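Local coordinates for protein Myo-inositol phosphohydrolase (Mitsuokella multacida, PDB 4WU3) that probably removes phosphate groups from inositol hexakisphosphate as a phytase of the protein-tyrosine-phosphatase-like family, and binds inositol tetrakisphosphate, at residues L460-R464 and S489-E493; M253-I258 and I270-Q274. The protein carries 2 engineered substitutions. All coordinates share one frame; numbering follows the deposited sequence.

Contact 1. Residues L460-R464 and S489-E493; sequences LNAAR and SVMTE
V490 fits between L460 and R464, its two methyl groups dividing the helix end between them. Its CG1 lies anti to the backbone N (chi1 176°) and thereby reaches the last turn of helix 449-463, 3.7 Å from L460 CB and 3.4 Å from L460 O. CG2 instead lies alongside the arginine stem, 3.7 Å from R464 CG. From there R464 runs extended to NE, and its guanidinium group comes over V490: V490 CB sits 3.6 Å above the guanidinium plane, offset toward the rim. V490 O is on the same side, tilted well out of that plane, so R464 NH2 reaches it at 2.9 Å but along a bent line (123° at the hydrogen), a weak bond. The edge of the guanidinium has a partner within its own segment, N461 OD1, which accepts a straighter but long, weak bond from R464 NE (3.4 Å). Farther along, L460 has CG beside its backbone N (chi1 -69°), and the L460 and T492 side chains cross at about a right angle, L460 CD1 meeting T492 CG2 at 3.7 Å. T492 is also the N-cap of helix 493-499. F429 of the neighbouring strand 426-429 packs on both L460 and V490. The contact sets the C-terminal end of helix 449-463 against edge strand 490-491 of a mixed sheet. The chemistry is graded: a buried aliphatic seam continues outward into an exposed arginine whose bonds to V490 O and N461 OD1 are bent or long and probably fix its position only loosely, while the valine methyls make close aliphatic contact.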
# COMPACT_ATOMS: atom_id res chain seq x y z
N LEU A 460 -37.44 -1.97 15.88
CA LEU A 460 -38.77 -1.44 15.58
C LEU A 460 -39.39 -0.83 16.85
O LEU A 460 -39.91 0.30 16.84
CB LEU A 460 -39.69 -2.52 15.01
CG LEU A 460 -39.34 -3.01 13.61
CD1 LEU A 460 -40.14 -4.26 13.27
CD2 LEU A 460 -39.57 -1.92 12.59
N ASN A 461 -39.34 -1.58 17.94
CA ASN A 461 -39.81 -1.08 19.22
C ASN A 461 -39.15 0.23 19.60
O ASN A 461 -39.84 1.20 19.91
CB ASN A 461 -39.61 -2.13 20.30
CG ASN A 461 -40.55 -3.30 20.14
OD1 ASN A 461 -41.60 -3.17 19.51
ND2 ASN A 461 -40.19 -4.44 20.72
N ALA A 462 -37.82 0.26 19.51
CA ALA A 462 -37.06 1.43 19.90
C ALA A 462 -37.40 2.65 19.05
O ALA A 462 -37.16 3.78 19.47
CB ALA A 462 -35.58 1.14 19.80
N ALA A 463 -37.97 2.42 17.87
CA ALA A 463 -38.30 3.52 16.97
C ALA A 463 -39.64 4.17 17.29
O ALA A 463 -39.87 5.33 16.94
CB ALA A 463 -38.30 3.03 15.52
N ARG A 464 -40.54 3.42 17.95
CA ARG A 464 -41.86 3.92 18.34
C ARG A 464 -41.76 5.29 18.97
O ARG A 464 -40.96 5.47 19.87
CB ARG A 464 -42.44 2.99 19.39
CG ARG A 464 -43.27 1.86 18.87
CD ARG A 464 -43.56 0.85 19.97
NE ARG A 464 -43.70 -0.49 19.42
CZ ARG A 464 -44.72 -0.80 18.63
NH1 ARG A 464 -45.60 0.13 18.34
NH2 ARG A 464 -44.85 -2.01 18.14
N SER A 489 -47.05 4.90 14.38
CA SER A 489 -47.35 3.47 14.50
C SER A 489 -46.22 2.57 13.98
O SER A 489 -45.56 2.89 12.98
CB SER A 489 -48.66 3.12 13.80
OG SER A 489 -48.52 3.23 12.39
N VAL A 490 -46.04 1.45 14.66
CA VAL A 490 -44.97 0.51 14.33
C VAL A 490 -45.43 -0.95 14.43
O VAL A 490 -45.85 -1.39 15.50
CB VAL A 490 -43.78 0.71 15.28
CG1 VAL A 490 -42.70 -0.32 15.00
CG2 VAL A 490 -43.22 2.12 15.13
N MET A 491 -45.36 -1.67 13.30
CA MET A 491 -45.67 -3.11 13.23
C MET A 491 -44.50 -3.87 12.60
O MET A 491 -43.69 -3.28 11.87
CB MET A 491 -46.90 -3.37 12.34
CG MET A 491 -48.20 -2.71 12.77
SD MET A 491 -49.49 -3.21 11.63
CE MET A 491 -49.35 -1.94 10.37
N THR A 492 -44.41 -5.17 12.88
CA THR A 492 -43.62 -6.07 12.05
C THR A 492 -44.49 -6.40 10.85
O THR A 492 -45.70 -6.17 10.88
CB THR A 492 -43.22 -7.38 12.75
OG1 THR A 492 -44.39 -8.14 13.11
CG2 THR A 492 -42.43 -7.10 13.99
N GLU A 493 -43.88 -6.94 9.80
CA GLU A 493 -44.65 -7.36 8.63
C GLU A 493 -45.55 -8.53 8.99
O GLU A 493 -46.67 -8.64 8.49
CB GLU A 493 -43.73 -7.77 7.48
CG GLU A 493 -44.48 -8.41 6.32
CD GLU A 493 -43.66 -8.50 5.05
OE1 GLU A 493 -43.03 -7.49 4.66
OE2 GLU A 493 -43.68 -9.58 4.42

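Contact 2. Residues M253-I258 and I270-Q274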
# COMPACT_ATOMS: atom_id res chain seq x y z
N MET A 253 5.55 -18.33 9.42
CA MET A 253 6.63 -18.98 10.17
C MET A 253 7.02 -18.11 11.36
O MET A 253 7.30 -18.63 12.45
CB MET A 253 7.84 -19.22 9.27
CG MET A 253 7.71 -20.45 8.40
SD MET A 253 7.67 -21.98 9.37
CE MET A 253 9.43 -22.23 9.63
N VAL A 254 7.04 -16.80 11.13
CA VAL A 254 7.27 -15.81 12.19
C VAL A 254 6.13 -15.81 13.22
O VAL A 254 6.39 -15.78 14.42
CB VAL A 254 7.45 -14.40 11.61
CG1 VAL A 254 7.32 -13.33 12.69
CG2 VAL A 254 8.81 -14.29 10.94
N MET A 255 4.89 -15.84 12.76
CA MET A 255 3.75 -15.97 13.68
C MET A 255 3.84 -17.24 14.55
O MET A 255 3.61 -17.20 15.76
CB MET A 255 2.42 -15.98 12.91
CG MET A 255 2.05 -14.64 12.29
SD MET A 255 0.69 -14.79 11.11
CE MET A 255 -0.65 -15.29 12.20
N HIS A 256 4.16 -18.36 13.92
CA HIS A 256 4.31 -19.63 14.63
C HIS A 256 5.37 -19.52 15.72
O HIS A 256 5.12 -19.87 16.88
CB HIS A 256 4.68 -20.73 13.62
CG HIS A 256 4.55 -22.12 14.16
ND1 HIS A 256 3.42 -22.89 13.99
CD2 HIS A 256 5.42 -22.89 14.85
CE1 HIS A 256 3.59 -24.07 14.56
NE2 HIS A 256 4.80 -24.10 15.08
N ASP A 257 6.55 -19.02 15.35
CA ASP A 257 7.67 -18.85 16.27
C ASP A 257 7.21 -17.99 17.45
O ASP A 257 7.47 -18.31 18.61
CB ASP A 257 8.83 -18.20 15.54
CG ASP A 257 10.16 -18.35 16.26
OD1 ASP A 257 10.18 -18.57 17.49
OD2 ASP A 257 11.21 -18.22 15.60
N ILE A 258 6.49 -16.91 17.15
CA ILE A 258 5.98 -16.01 18.18
C ILE A 258 5.00 -16.71 19.14
O ILE A 258 5.06 -16.53 20.36
CB ILE A 258 5.27 -14.81 17.52
CG1 ILE A 258 6.31 -13.81 17.00
CG2 ILE A 258 4.31 -14.16 18.50
CD1 ILE A 258 5.76 -12.85 15.97
N ILE A 270 13.49 -13.30 16.53
CA ILE A 270 12.61 -14.14 15.75
C ILE A 270 12.70 -13.77 14.26
O ILE A 270 12.91 -14.64 13.41
CB ILE A 270 11.17 -14.05 16.28
CG1 ILE A 270 11.09 -14.70 17.67
CG2 ILE A 270 10.21 -14.74 15.33
CD1 ILE A 270 9.70 -14.71 18.28
N ILE A 271 12.57 -12.49 13.94
CA ILE A 271 12.66 -12.01 12.56
C ILE A 271 13.98 -12.47 11.92
O ILE A 271 13.98 -13.00 10.81
CB ILE A 271 12.57 -10.47 12.49
CG1 ILE A 271 11.16 -10.01 12.87
CG2 ILE A 271 12.93 -9.96 11.10
CD1 ILE A 271 10.10 -10.46 11.90
N GLN A 272 15.09 -12.25 12.62
CA GLN A 272 16.40 -12.65 12.12
C GLN A 272 16.50 -14.16 11.95
O GLN A 272 16.96 -14.62 10.91
CB GLN A 272 17.51 -12.18 13.04
CG GLN A 272 17.90 -10.73 12.84
CD GLN A 272 18.17 -10.42 11.39
OE1 GLN A 272 19.08 -10.98 10.79
NE2 GLN A 272 17.36 -9.54 10.81
N ARG A 273 16.08 -14.94 12.94
CA ARG A 273 16.29 -16.38 12.81
C ARG A 273 15.43 -17.00 11.70
O ARG A 273 15.88 -17.92 11.01
CB ARG A 273 16.19 -17.12 14.14
CG ARG A 273 14.81 -17.22 14.76
CD ARG A 273 15.00 -17.49 16.25
NE ARG A 273 13.80 -17.99 16.88
CZ ARG A 273 13.78 -18.58 18.07
NH1 ARG A 273 14.90 -18.72 18.77
NH2 ARG A 273 12.63 -19.02 18.57
N GLN A 274 14.24 -16.46 11.48
CA GLN A 274 13.41 -16.95 10.37
C GLN A 274 14.00 -16.59 9.01
O GLN A 274 13.71 -17.25 8.02
CB GLN A 274 11.97 -16.47 10.50
CG GLN A 274 11.22 -17.08 11.69
CD GLN A 274 11.05 -18.60 11.61
OE1 GLN A 274 10.84 -19.16 10.53
NE2 GLN A 274 11.10 -19.26 12.77
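D257 and R273 form a side-on salt bridge, the carboxylate receiving one nitrogen on each oxygen. R273 NH2 stands 2.7 Å from D257 OD1 and R273 NE 2.9 Å from D257 OD2; both bonds use syn lone pairs, and the two groups meet edge to edge, nearly coplanar (18°). D257 OD2 takes a second donor from its anti side, Q274 NE2 at 3.0 Å, which arrives 30° out of the carboxylate plane, with the amide turned almost perpendicular to the carboxylate. Three bonds from helix 267-276 thus hold this buried group and N261 ND2 adds a fourth, at D257 OD1, which probably favours its ionised form. The other end of that amide, Q274 OE1, packs 3.3 Å from M253 CB. Apolar groups flank the polar set: I270 CG2 lies 3.6 Å from D257 OD2, I270 CD1 meets I258 CG1 at 3.7 Å, and V254 CG2 rests 3.8 Å from Q274 CG, with I271 CD1 approaching the same valine. D257 reaches across because its CG is anti to the backbone N. In the second shell, R273 NH1 is fixed by the carbonyls of T82 and K84; V304 and V311 of helix 291-313 pack on V254 and I258. The local helix axes approach to 9.8 Å at 128°. Helix 247-261 follows strand 237-241 through a loop matching, by sequence and topology, the phosphate-binding P-loop of protein tyrosine phosphatases, and it packs on helix 267-276 beside the mixed sheet, as in the PTP fold.

How the contacts relate
Contacts 1 and 2 lie far apart, with centres 54 Å from each other and nearest atoms about 39 Å apart, and they share no helix or strand. Contact 2 is buried throughout and joins two helices; contact 1 is partly buried and sets a helix end against a sheet edge. Each includes an arginine, but under different constraints: R273 meets a carboxylate in its own plane with nearly straight bonds, whereas R464 meets a backbone carbonyl obliquely at an exposed position. Ion pairing embedded among aliphatic groups therefore characterises 253-258 with 270-274, and aliphatic packing with weak polar additions characterises 460-464 with 489-493.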